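Local coordinates for protein pullulanase (Klebsiella oxytoca, PDB 2YOC) that hydrolyses alpha-1,6-glucosidic linkages in pullulan and related branched alpha-glucans, and is exported by a type 2 secretion system, at residues B[39-44]-B[99-104]; B[74-79]-B[109-114]; B[32-37]-B[150-155]; B[113-118]-B[125-130]; B[62-67]-B[84-89]. One frame throughout, in Å; residues are numbered along the deposited sequence.

Contact 1 of 5, residues B[39-44]-B[99-104]; sequences ENQAVI and YWVIPL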
# COMPACT_ATOMS: atom_id res chain seq x y z
N GLU B 39 -66.18 0.04 32.14
CA GLU B 39 -65.71 -1.24 32.72
C GLU B 39 -65.12 -2.23 31.71
O GLU B 39 -65.71 -2.46 30.65
CB GLU B 39 -66.79 -1.91 33.56
CG GLU B 39 -66.97 -1.23 34.89
CD GLU B 39 -67.90 -1.98 35.81
OE1 GLU B 39 -69.06 -2.23 35.43
OE2 GLU B 39 -67.44 -2.34 36.91
N ASN B 40 -63.97 -2.84 32.08
CA ASN B 40 -63.20 -3.84 31.31
C ASN B 40 -62.84 -3.39 29.87
O ASN B 40 -62.90 -4.18 28.92
CB ASN B 40 -63.87 -5.23 31.36
CG ASN B 40 -62.99 -6.35 31.90
OD1 ASN B 40 -62.36 -6.24 32.96
ND2 ASN B 40 -62.98 -7.47 31.19
N GLN B 41 -62.46 -2.10 29.74
CA GLN B 41 -62.03 -1.42 28.51
C GLN B 41 -61.32 -0.08 28.80
O GLN B 41 -61.83 0.71 29.60
CB GLN B 41 -63.16 -1.26 27.48
CG GLN B 41 -64.43 -0.60 28.00
CD GLN B 41 -64.93 0.45 27.04
OE1 GLN B 41 -64.57 1.62 27.13
NE2 GLN B 41 -65.79 0.05 26.12
N ALA B 42 -60.15 0.15 28.17
CA ALA B 42 -59.36 1.37 28.33
C ALA B 42 -59.49 2.27 27.10
O ALA B 42 -59.84 1.79 26.02
CB ALA B 42 -57.89 1.03 28.57
N VAL B 43 -59.19 3.58 27.27
CA VAL B 43 -59.23 4.53 26.17
C VAL B 43 -57.96 5.40 26.07
O VAL B 43 -57.58 6.02 27.06
CB VAL B 43 -60.59 5.27 26.00
CG1 VAL B 43 -60.77 6.39 27.02
CG2 VAL B 43 -60.77 5.80 24.59
N ILE B 44 -57.28 5.36 24.91
CA ILE B 44 -56.06 6.13 24.64
C ILE B 44 -56.36 7.20 23.58
O ILE B 44 -56.85 6.87 22.50
CB ILE B 44 -54.83 5.24 24.23
CG1 ILE B 44 -54.64 3.97 25.10
CG2 ILE B 44 -53.53 6.06 24.09
CD1 ILE B 44 -54.40 4.12 26.64
N TYR B 99 -58.84 8.41 18.83
CA TYR B 99 -58.89 7.65 20.07
C TYR B 99 -59.16 6.17 19.78
O TYR B 99 -59.75 5.84 18.74
CB TYR B 99 -59.91 8.22 21.07
CG TYR B 99 -61.34 8.24 20.57
CD1 TYR B 99 -61.84 9.34 19.88
CD2 TYR B 99 -62.20 7.18 20.82
CE1 TYR B 99 -63.16 9.38 19.44
CE2 TYR B 99 -63.51 7.19 20.36
CZ TYR B 99 -63.99 8.29 19.68
OH TYR B 99 -65.29 8.33 19.24
N TRP B 100 -58.72 5.30 20.67
CA TRP B 100 -58.92 3.86 20.55
C TRP B 100 -59.57 3.35 21.81
O TRP B 100 -59.03 3.58 22.90
CB TRP B 100 -57.59 3.13 20.36
CG TRP B 100 -56.97 3.29 19.01
CD1 TRP B 100 -56.89 2.34 18.04
CD2 TRP B 100 -56.20 4.41 18.54
NE1 TRP B 100 -56.14 2.81 16.98
CE2 TRP B 100 -55.72 4.08 17.26
CE3 TRP B 100 -55.86 5.67 19.09
CZ2 TRP B 100 -54.93 4.97 16.50
CZ3 TRP B 100 -55.11 6.55 18.33
CH2 TRP B 100 -54.66 6.20 17.05
N VAL B 101 -60.71 2.64 21.69
CA VAL B 101 -61.37 2.03 22.83
C VAL B 101 -60.81 0.59 22.89
O VAL B 101 -61.17 -0.24 22.05
CB VAL B 101 -62.92 2.12 22.75
CG1 VAL B 101 -63.58 1.34 23.88
CG2 VAL B 101 -63.38 3.57 22.76
N ILE B 102 -59.84 0.36 23.79
CA ILE B 102 -59.14 -0.93 23.92
C ILE B 102 -59.85 -1.89 24.88
O ILE B 102 -60.03 -1.54 26.04
CB ILE B 102 -57.63 -0.73 24.25
CG1 ILE B 102 -56.91 0.05 23.13
CG2 ILE B 102 -56.91 -2.06 24.50
CD1 ILE B 102 -56.02 1.09 23.62
N PRO B 103 -60.23 -3.11 24.41
CA PRO B 103 -60.91 -4.06 25.32
C PRO B 103 -59.94 -4.75 26.29
O PRO B 103 -58.85 -5.17 25.91
CB PRO B 103 -61.57 -5.06 24.37
CG PRO B 103 -60.70 -5.03 23.14
CD PRO B 103 -60.06 -3.67 23.05
N LEU B 104 -60.37 -4.86 27.55
CA LEU B 104 -59.55 -5.45 28.60
C LEU B 104 -60.01 -6.81 29.09
O LEU B 104 -61.16 -7.20 28.89
CB LEU B 104 -59.42 -4.49 29.78
CG LEU B 104 -58.23 -3.57 29.72
CD1 LEU B 104 -58.64 -2.18 29.94
CD2 LEU B 104 -57.25 -3.90 30.71
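A42 and I102 exchange the two shortest bonds between these strands, I102 N to A42 O at 2.6 Å and A42 N to I102 O at 2.7 Å. Two residues on, I44 and W100 form a second hydrogen-bonded antiparallel pair, and the non-hydrogen-bonded pairs Q41–P103 and V43–V101 complete the register. Where strand 41-46 begins, L104 N adds a further backbone bond to N40 O at 3.0 Å. The side-chain amide of N40 finds its hydrogen bond in N105 O.

One face of this ladder is largely apolar. I44 CG1 meets I102 CD1 at 3.5 Å, and L104 CD1 touches A42 CB at 3.6 Å. The W100 indole lies with its edge, at CE3, in plane with I44 O, while its NE1 has its partner in T88, outside both strands; W100 and I102 also pack on L65 of strand 63-68. On the other face V43 CG2 rests against V101 CG2 at 3.9 Å. Q41 has CG between its backbone N and carbonyl carbon (chi1 53°), and a bend at chi2 then carries its amide end to V101 CG1, with NE2 at 3.4 Å. Paired peptides thus hold the strands together, and the chemistry of the two faces differs: a largely apolar one of A42, I44, W100 and I102 is turned to the neighbouring sheet, and a mixed one carries Q41, V43 and V101, where an amide rests on valine.

Contact 2 of 5, residues B[74-79]-B[109-114]; sequences DALSAP and GCINVI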
# COMPACT_ATOMS: atom_id res chain seq x y z
N ASP B 74 -50.04 -7.83 30.80
CA ASP B 74 -50.92 -8.86 30.23
C ASP B 74 -52.45 -8.63 30.30
O ASP B 74 -53.22 -9.52 29.89
CB ASP B 74 -50.53 -10.25 30.79
CG ASP B 74 -50.31 -10.35 32.31
OD1 ASP B 74 -50.58 -9.35 33.02
OD2 ASP B 74 -49.87 -11.42 32.78
N ALA B 75 -52.90 -7.45 30.78
CA ALA B 75 -54.33 -7.12 30.94
C ALA B 75 -55.16 -6.95 29.64
O ALA B 75 -56.38 -6.83 29.72
CB ALA B 75 -54.48 -5.90 31.85
N LEU B 76 -54.52 -7.00 28.45
CA LEU B 76 -55.17 -6.87 27.14
C LEU B 76 -56.13 -8.04 26.84
O LEU B 76 -55.92 -9.15 27.32
CB LEU B 76 -54.13 -6.78 26.00
CG LEU B 76 -53.27 -5.53 25.93
CD1 LEU B 76 -51.89 -5.76 26.54
CD2 LEU B 76 -53.13 -5.08 24.52
N SER B 77 -57.15 -7.77 26.02
CA SER B 77 -58.10 -8.79 25.59
C SER B 77 -57.99 -8.90 24.08
O SER B 77 -58.28 -7.93 23.36
CB SER B 77 -59.51 -8.43 26.03
OG SER B 77 -60.49 -9.23 25.39
N ALA B 78 -57.51 -10.07 23.60
CA ALA B 78 -57.30 -10.41 22.19
C ALA B 78 -56.41 -9.41 21.39
O ALA B 78 -56.90 -8.70 20.51
CB ALA B 78 -58.63 -10.66 21.48
N PRO B 79 -55.08 -9.35 21.68
CA PRO B 79 -54.22 -8.43 20.93
C PRO B 79 -53.69 -9.04 19.63
O PRO B 79 -53.23 -10.19 19.64
CB PRO B 79 -53.10 -8.12 21.93
CG PRO B 79 -53.04 -9.30 22.84
CD PRO B 79 -54.31 -10.11 22.70
N GLY B 109 -53.61 -4.20 36.78
CA GLY B 109 -52.39 -4.39 36.01
C GLY B 109 -52.04 -3.27 35.05
O GLY B 109 -52.17 -2.10 35.41
N CYS B 110 -51.57 -3.64 33.85
CA CYS B 110 -51.14 -2.70 32.80
C CYS B 110 -51.26 -3.28 31.38
O CYS B 110 -51.51 -4.48 31.22
CB CYS B 110 -49.72 -2.19 33.08
SG CYS B 110 -48.46 -3.49 33.13
N ILE B 111 -51.06 -2.43 30.35
CA ILE B 111 -51.13 -2.79 28.93
C ILE B 111 -49.94 -2.22 28.13
O ILE B 111 -49.43 -1.15 28.48
CB ILE B 111 -52.49 -2.34 28.31
CG1 ILE B 111 -52.77 -0.84 28.60
CG2 ILE B 111 -53.62 -3.24 28.80
CD1 ILE B 111 -53.82 -0.13 27.70
N ASN B 112 -49.50 -2.93 27.05
CA ASN B 112 -48.40 -2.50 26.17
C ASN B 112 -48.96 -1.85 24.89
O ASN B 112 -49.55 -2.54 24.05
CB ASN B 112 -47.47 -3.66 25.78
CG ASN B 112 -46.81 -4.39 26.92
OD1 ASN B 112 -45.87 -3.89 27.55
ND2 ASN B 112 -47.24 -5.62 27.13
N VAL B 113 -48.77 -0.53 24.75
CA VAL B 113 -49.24 0.23 23.59
C VAL B 113 -48.07 0.82 22.79
O VAL B 113 -47.19 1.47 23.36
CB VAL B 113 -50.25 1.35 23.97
CG1 VAL B 113 -51.05 1.80 22.75
CG2 VAL B 113 -51.18 0.92 25.10
N ILE B 114 -48.07 0.59 21.48
CA ILE B 114 -47.11 1.18 20.56
C ILE B 114 -47.98 1.95 19.60
O ILE B 114 -48.75 1.37 18.83
CB ILE B 114 -46.14 0.19 19.86
CG1 ILE B 114 -45.20 -0.48 20.88
CG2 ILE B 114 -45.32 0.93 18.78
CD1 ILE B 114 -44.61 -1.80 20.46
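At the margin of the beta-sandwich, A75 and L76 of the loop after strand 63-68 settle against C110 and I111 at the start of strand 110-117, and a disulfide from C110 to C73 ties the same loop down just before them. The link between the backbones is slight: A75 N donates to C110 O in a weak hydrogen bond of 3.3 Å, and A75 CB sits beside the same oxygen at 3.4 Å. Apolar contact carries the rest. I111 has CG1 between its backbone N and carbonyl carbon (chi1 52°), an arrangement that turns CG2 instead toward the loop. There CG2 receives L76 CG at 3.7 Å, the two side chains crossing at about a right angle, while A75 CB approaches it more distantly at 4.1 Å. The CD1 branch of L76 continues along the strand and ends 3.7 Å from N112 N.

The polar side chains look to other parts of the domain. N112 ND2 is held by W68 O and N70 OD1, which fixes its amide beside the end of strand 63-68, and D74 OD1 forms a salt bridge with K106 NZ. Through backbone bonds of A75 with N105 and of S77 with P103, the loop also reaches the chain at the end of strand 99-103. The disulfide-tied loop therefore bridges the two sheets of this sandwich, in a domain that by sequence belongs to the transthyretin clan.

Contact 3 of 5, residues B[32-37]-B[150-155]; sequences GEAVTA and DSRADA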
# COMPACT_ATOMS: atom_id res chain seq x y z
N GLY B 32 -61.74 18.27 26.24
CA GLY B 32 -62.34 17.59 27.38
C GLY B 32 -62.63 16.11 27.23
O GLY B 32 -63.74 15.68 27.55
N GLU B 33 -61.62 15.33 26.80
CA GLU B 33 -61.66 13.87 26.64
C GLU B 33 -62.49 13.34 25.48
O GLU B 33 -62.00 12.50 24.73
CB GLU B 33 -62.01 13.12 27.95
CG GLU B 33 -61.17 13.45 29.18
CD GLU B 33 -59.68 13.63 28.96
OE1 GLU B 33 -58.94 12.62 28.94
OE2 GLU B 33 -59.25 14.79 28.79
N ALA B 34 -63.75 13.78 25.37
CA ALA B 34 -64.73 13.34 24.37
C ALA B 34 -65.24 11.90 24.61
O ALA B 34 -66.41 11.64 24.34
CB ALA B 34 -64.19 13.50 22.94
N VAL B 35 -64.38 10.99 25.14
CA VAL B 35 -64.73 9.60 25.43
C VAL B 35 -64.23 9.18 26.83
O VAL B 35 -63.04 9.30 27.13
CB VAL B 35 -64.28 8.63 24.30
CG1 VAL B 35 -64.24 7.18 24.76
CG2 VAL B 35 -65.18 8.77 23.07
N THR B 36 -65.15 8.70 27.68
CA THR B 36 -64.85 8.23 29.03
C THR B 36 -64.72 6.70 29.05
O THR B 36 -65.65 6.01 28.62
CB THR B 36 -65.88 8.77 30.04
OG1 THR B 36 -67.21 8.58 29.53
CG2 THR B 36 -65.66 10.24 30.38
N ALA B 37 -63.58 6.18 29.55
CA ALA B 37 -63.32 4.73 29.62
C ALA B 37 -64.26 4.04 30.60
O ALA B 37 -64.33 4.43 31.77
CB ALA B 37 -61.87 4.48 30.02
N ASP B 150 -53.31 12.14 32.05
CA ASP B 150 -54.62 11.69 32.52
C ASP B 150 -55.74 12.35 31.71
O ASP B 150 -56.84 11.81 31.60
CB ASP B 150 -54.80 11.94 34.03
CG ASP B 150 -54.59 13.37 34.49
OD1 ASP B 150 -53.47 13.91 34.25
OD2 ASP B 150 -55.52 13.95 35.12
N SER B 151 -55.43 13.52 31.14
CA SER B 151 -56.40 14.26 30.36
C SER B 151 -55.85 14.74 29.02
O SER B 151 -54.64 14.86 28.84
CB SER B 151 -56.98 15.42 31.16
OG SER B 151 -56.23 16.62 31.04
N ARG B 152 -56.77 15.01 28.10
CA ARG B 152 -56.50 15.56 26.79
C ARG B 152 -56.02 17.00 27.01
O ARG B 152 -55.16 17.49 26.27
CB ARG B 152 -57.78 15.54 25.96
CG ARG B 152 -57.56 15.13 24.53
CD ARG B 152 -58.57 14.08 24.18
NE ARG B 152 -59.20 14.29 22.88
CZ ARG B 152 -60.36 14.93 22.70
NH1 ARG B 152 -61.00 15.46 23.74
NH2 ARG B 152 -60.88 15.05 21.50
N ALA B 153 -56.55 17.67 28.07
CA ALA B 153 -56.20 19.03 28.49
C ALA B 153 -54.72 19.11 28.89
O ALA B 153 -53.96 19.87 28.27
CB ALA B 153 -57.09 19.45 29.66
N ASP B 154 -54.31 18.26 29.86
CA ASP B 154 -52.95 18.12 30.38
C ASP B 154 -51.96 17.88 29.25
O ASP B 154 -50.86 18.45 29.25
CB ASP B 154 -52.88 16.99 31.42
CG ASP B 154 -53.53 17.29 32.77
OD1 ASP B 154 -54.63 17.89 32.78
OD2 ASP B 154 -52.96 16.89 33.81
N ALA B 155 -52.38 17.08 28.24
CA ALA B 155 -51.60 16.79 27.05
C ALA B 155 -51.51 18.04 26.16
O ALA B 155 -50.41 18.42 25.77
CB ALA B 155 -52.22 15.64 26.28
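E33 and R152 form the close part of this contact, with E33 OE2 accepting from R152 N at 2.6 Å. The bond is nearly straight, 170° at the hydrogen, and uses the syn lone pair of the carboxylate. E33 reaches it by folding at chi2 (-41°), which turns the carboxylate back to the first turn of helix 152-159. Its CD lies 3.6 Å from S151 CA, and S151 CB is also near OE2. S151, at the N-cap position, donates from OG to D154 OD1 at 2.7 Å, meeting the carboxylate from above its plane, and D154 pairs in turn with R157.

The two long side chains slide past each other in opposite directions, so their charged ends do not pair: E33 OE2 and R152 NH1 are 5.4 Å apart, and the carboxylate and guanidinium planes stand almost perpendicular. R152 instead passes beside the backbone of E33, whose O lies 3.2 Å above one face of the guanidinium, offset toward its rim. The partner of R152 NH2 is D94, in a salt bridge.

Outward from this the contact loosens. A34 CB only brushes the guanidinium, 3.8 Å from NH1, and G32, A34 and D150 are exposed to solvent. An acidic side chain taking a main-chain NH of the first turn, where the helix dipole would favour negative charge, is typical of helix N-termini.

Contact 4 of 5, residues B[113-118]-B[125-130]; sequences VIVRDG and SDLRVA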
# COMPACT_ATOMS: atom_id res chain seq x y z
N VAL B 113 -48.77 -0.53 24.75
CA VAL B 113 -49.24 0.23 23.59
C VAL B 113 -48.07 0.82 22.79
O VAL B 113 -47.19 1.47 23.36
CB VAL B 113 -50.25 1.35 23.97
CG1 VAL B 113 -51.05 1.80 22.75
CG2 VAL B 113 -51.18 0.92 25.10
N ILE B 114 -48.07 0.59 21.48
CA ILE B 114 -47.11 1.18 20.56
C ILE B 114 -47.98 1.95 19.60
O ILE B 114 -48.75 1.37 18.83
CB ILE B 114 -46.14 0.19 19.86
CG1 ILE B 114 -45.20 -0.48 20.88
CG2 ILE B 114 -45.32 0.93 18.78
CD1 ILE B 114 -44.61 -1.80 20.46
N VAL B 115 -47.92 3.27 19.71
CA VAL B 115 -48.70 4.18 18.88
C VAL B 115 -47.98 4.35 17.53
O VAL B 115 -46.79 4.66 17.50
CB VAL B 115 -48.94 5.50 19.65
CG1 VAL B 115 -49.56 6.57 18.76
CG2 VAL B 115 -49.81 5.26 20.89
N ARG B 116 -48.69 4.06 16.42
CA ARG B 116 -48.11 4.10 15.07
C ARG B 116 -48.96 4.81 14.00
O ARG B 116 -50.16 4.99 14.16
CB ARG B 116 -47.84 2.66 14.57
CG ARG B 116 -46.90 1.81 15.41
CD ARG B 116 -46.61 0.51 14.69
NE ARG B 116 -47.72 -0.45 14.77
CZ ARG B 116 -47.93 -1.43 13.89
NH1 ARG B 116 -47.13 -1.58 12.84
NH2 ARG B 116 -48.96 -2.25 14.04
N ASP B 117 -48.30 5.18 12.88
CA ASP B 117 -48.84 5.76 11.64
C ASP B 117 -48.24 4.84 10.56
O ASP B 117 -47.15 5.08 10.04
CB ASP B 117 -48.41 7.23 11.46
CG ASP B 117 -49.10 8.01 10.34
OD1 ASP B 117 -49.46 7.39 9.31
OD2 ASP B 117 -49.17 9.26 10.44
N GLY B 118 -48.93 3.74 10.33
CA GLY B 118 -48.48 2.68 9.45
C GLY B 118 -47.67 1.71 10.28
O GLY B 118 -48.06 1.36 11.41
N SER B 125 -40.55 5.49 22.79
CA SER B 125 -40.58 4.47 23.84
C SER B 125 -41.86 3.61 23.76
O SER B 125 -42.92 4.09 23.33
CB SER B 125 -40.47 5.12 25.22
OG SER B 125 -41.55 5.98 25.53
N ASP B 126 -41.74 2.34 24.20
CA ASP B 126 -42.87 1.42 24.29
C ASP B 126 -43.66 1.85 25.53
O ASP B 126 -43.11 1.86 26.64
CB ASP B 126 -42.40 -0.04 24.44
CG ASP B 126 -41.47 -0.57 23.36
OD1 ASP B 126 -41.28 0.13 22.34
OD2 ASP B 126 -40.94 -1.69 23.54
N LEU B 127 -44.91 2.28 25.34
CA LEU B 127 -45.74 2.74 26.44
C LEU B 127 -46.21 1.57 27.29
O LEU B 127 -46.45 0.47 26.77
CB LEU B 127 -46.96 3.53 25.94
CG LEU B 127 -46.70 4.74 25.05
CD1 LEU B 127 -47.96 5.12 24.27
CD2 LEU B 127 -46.18 5.92 25.86
N ARG B 128 -46.33 1.81 28.60
CA ARG B 128 -46.84 0.84 29.57
C ARG B 128 -47.83 1.60 30.43
O ARG B 128 -47.42 2.43 31.25
CB ARG B 128 -45.70 0.19 30.37
CG ARG B 128 -45.05 -1.00 29.66
CD ARG B 128 -44.02 -1.70 30.54
NE ARG B 128 -43.51 -2.94 29.94
CZ ARG B 128 -42.47 -3.63 30.40
NH1 ARG B 128 -41.81 -3.22 31.47
NH2 ARG B 128 -42.09 -4.75 29.79
N VAL B 129 -49.13 1.40 30.16
CA VAL B 129 -50.23 2.10 30.85
C VAL B 129 -50.62 1.38 32.15
O VAL B 129 -51.39 0.42 32.12
CB VAL B 129 -51.45 2.37 29.92
CG1 VAL B 129 -52.56 3.14 30.64
CG2 VAL B 129 -51.03 3.10 28.64
N ALA B 130 -50.09 1.86 33.30
CA ALA B 130 -50.38 1.30 34.61
C ALA B 130 -51.70 1.86 35.14
O ALA B 130 -51.77 3.04 35.47
CB ALA B 130 -49.25 1.60 35.58
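The flat groups that meet between V113 and L127 are their peptide carbonyls, and they are approached differently. L127 N comes to V113 O nearly along the C=O axis at 3.1 Å, whereas V113 N stands above the carbonyl plane of L127, 43° out of it, and 3.2 Å from its O. Together they make one antiparallel hydrogen-bonded pair of the beta hairpin formed by strands 110-117 and 127-130. The pairing continues to I111 with V129; the short segments 113-117 and 127-130 make an angle of 128°.

On the face of the hairpin that carries V113 and L127 the side chains are all hydrocarbon. L127 has CG anti to its carbonyl carbon (chi1 -56°), which lays the side chain back beside V113 O and brings CD1 to V115 CG2 at 3.9 Å. V113 CG2 faces V129 CG2. This face is covered from the other sheet of the sandwich by L46 and I44 of strand 41-46 and V141 of strand 138-141. On the other side of the hairpin D126 meets the second subunit, its OD2 hydrogen-bonded to T119 OG1 of that copy, and W83 of the same copy packs on I114. Within the hairpin, I114 CG1 lies 4.2 Å from D126 OD1.

Contact 5 of 5, residues B[62-67]-B[84-89]; sequences SKNLYL and NDVSTT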
# COMPACT_ATOMS: atom_id res chain seq x y z
N SER B 62 -54.40 5.71 8.58
CA SER B 62 -52.99 5.33 8.72
C SER B 62 -52.57 5.06 10.18
O SER B 62 -51.64 4.28 10.40
CB SER B 62 -52.10 6.39 8.08
OG SER B 62 -52.36 7.70 8.59
N LYS B 63 -53.27 5.68 11.16
CA LYS B 63 -53.04 5.56 12.60
C LYS B 63 -53.55 4.22 13.13
O LYS B 63 -54.68 3.83 12.84
CB LYS B 63 -53.68 6.74 13.36
CG LYS B 63 -52.74 7.92 13.63
CD LYS B 63 -52.30 8.66 12.38
CE LYS B 63 -51.44 9.84 12.70
NZ LYS B 63 -51.20 10.67 11.49
N ASN B 64 -52.68 3.52 13.89
CA ASN B 64 -52.96 2.20 14.48
C ASN B 64 -52.10 1.90 15.70
O ASN B 64 -50.97 2.37 15.81
CB ASN B 64 -52.78 1.09 13.43
CG ASN B 64 -51.40 1.03 12.81
OD1 ASN B 64 -50.93 1.99 12.18
ND2 ASN B 64 -50.75 -0.11 12.92
N LEU B 65 -52.62 1.07 16.61
CA LEU B 65 -51.86 0.69 17.79
C LEU B 65 -51.40 -0.74 17.70
O LEU B 65 -52.23 -1.64 17.54
CB LEU B 65 -52.67 0.83 19.09
CG LEU B 65 -53.53 2.05 19.31
CD1 LEU B 65 -54.22 1.94 20.63
CD2 LEU B 65 -52.72 3.34 19.25
N TYR B 66 -50.08 -0.98 17.87
CA TYR B 66 -49.60 -2.36 17.96
C TYR B 66 -49.75 -2.73 19.44
O TYR B 66 -49.00 -2.22 20.29
CB TYR B 66 -48.16 -2.56 17.44
CG TYR B 66 -47.68 -4.00 17.57
CD1 TYR B 66 -48.12 -4.98 16.69
CD2 TYR B 66 -46.82 -4.38 18.59
CE1 TYR B 66 -47.71 -6.31 16.82
CE2 TYR B 66 -46.39 -5.70 18.73
CZ TYR B 66 -46.84 -6.66 17.84
OH TYR B 66 -46.41 -7.96 17.97
N LEU B 67 -50.79 -3.52 19.74
CA LEU B 67 -51.13 -3.96 21.09
C LEU B 67 -50.72 -5.44 21.26
O LEU B 67 -50.85 -6.22 20.32
CB LEU B 67 -52.61 -3.70 21.36
CG LEU B 67 -53.02 -2.22 21.38
CD1 LEU B 67 -54.38 -2.01 20.78
CD2 LEU B 67 -52.96 -1.64 22.78
N ASN B 84 -47.34 -6.37 11.00
CA ASN B 84 -47.79 -5.79 9.73
C ASN B 84 -49.29 -5.44 9.77
O ASN B 84 -49.75 -4.68 8.91
CB ASN B 84 -47.46 -6.69 8.53
CG ASN B 84 -46.17 -6.33 7.81
OD1 ASN B 84 -45.89 -5.16 7.52
ND2 ASN B 84 -45.37 -7.33 7.46
N ASP B 85 -50.03 -5.96 10.78
CA ASP B 85 -51.44 -5.68 10.98
C ASP B 85 -51.68 -4.24 11.44
O ASP B 85 -51.47 -3.87 12.60
CB ASP B 85 -52.10 -6.69 11.94
CG ASP B 85 -53.61 -6.62 11.92
OD1 ASP B 85 -54.22 -7.05 10.90
OD2 ASP B 85 -54.19 -6.11 12.90
N VAL B 86 -52.13 -3.42 10.47
CA VAL B 86 -52.47 -2.01 10.62
C VAL B 86 -54.01 -1.91 10.88
O VAL B 86 -54.54 -0.80 11.06
CB VAL B 86 -51.96 -1.22 9.35
CG1 VAL B 86 -52.37 0.25 9.37
CG2 VAL B 86 -50.45 -1.34 9.20
N SER B 87 -54.72 -3.08 10.97
CA SER B 87 -56.17 -3.19 11.20
C SER B 87 -56.72 -2.51 12.48
O SER B 87 -57.91 -2.19 12.52
CB SER B 87 -56.63 -4.64 11.12
OG SER B 87 -56.63 -5.30 12.37
N THR B 88 -55.87 -2.31 13.51
CA THR B 88 -56.22 -1.68 14.79
C THR B 88 -56.29 -0.14 14.65
O THR B 88 -55.64 0.59 15.40
CB THR B 88 -55.30 -2.21 15.92
OG1 THR B 88 -54.96 -3.57 15.67
CG2 THR B 88 -55.92 -2.07 17.30
N THR B 89 -57.11 0.34 13.68
CA THR B 89 -57.35 1.75 13.37
C THR B 89 -58.19 2.43 14.47
O THR B 89 -58.76 1.72 15.32
CB THR B 89 -58.02 1.89 11.98
OG1 THR B 89 -59.26 1.17 11.96
CG2 THR B 89 -57.11 1.48 10.85
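N64 holds its CG between backbone N and carbonyl carbon (chi1 58°), and V86 sets CG1 anti to its own N (chi1 176°); these two torsions bring the side chains together, with N64 CG 3.7 Å from V86 CG1. N64 belongs to strand 63-68, an edge strand of the three-stranded antiparallel sheet of this beta-sandwich, and V86 to the loop that folds back along that edge. The loop offers an inverse gamma turn centred on T88 in place of another strand, closed by T89 N donating to S87 O at 2.9 Å. The turn leaves T88 O directed at the strand, where it accepts from L65 N at 3.3 Å, the donor tilted 28° from the carbonyl plane.

That oxygen is shared. W100 NE1, from strand 99-103 of the other sheet, also donates to it, and N64 CA supplies a CA-H...O contact at 3.3 Å, so a single loop carbonyl joins both sheets. A second such contact, T89 CA to K63 O at 3.4 Å, extends the loop's grip by one residue, although L65 N to T88 O is the one hydrogen bond between the two segments.

The T88 side chain lies beside L65 O and sends its methyl on toward L67, in a stretch of the strand whose L65 and L67 pack on I102. Within the loop S87 OG donates to D85 OD2, met on the syn side of the carboxylate, and K63 NZ turns away to a salt bridge with D117. The farthest touch along the strand is that of T88 CG2 on L67 CD1, 3.8 Å.

Overall arrangement
Contacts 1, 2, 4 and 5 build one small beta-sandwich. Contact 1 lies in one sheet; contacts 2, 4 and 5 all reach the other, and contacts 2 and 4 share V113 and I114. The centre of contact 2 is about 10 Å from those of contacts 1 and 4, and the centres of contacts 4 and 5 are about 11 Å apart. Backbone bonds of strand 110-117 to strand 63-68 tie contact 5 in, I114 O with Y66 N at 2.9 Å and G118 N with S62 O at 2.8 Å. Contact 3 stands outside, its centre about 13 Å from that of contact 1, touching it through V35 and A37. No calcium ligand belongs to any of the five, and the closed eight-stranded barrel, 413-864, is a separate part of the chain.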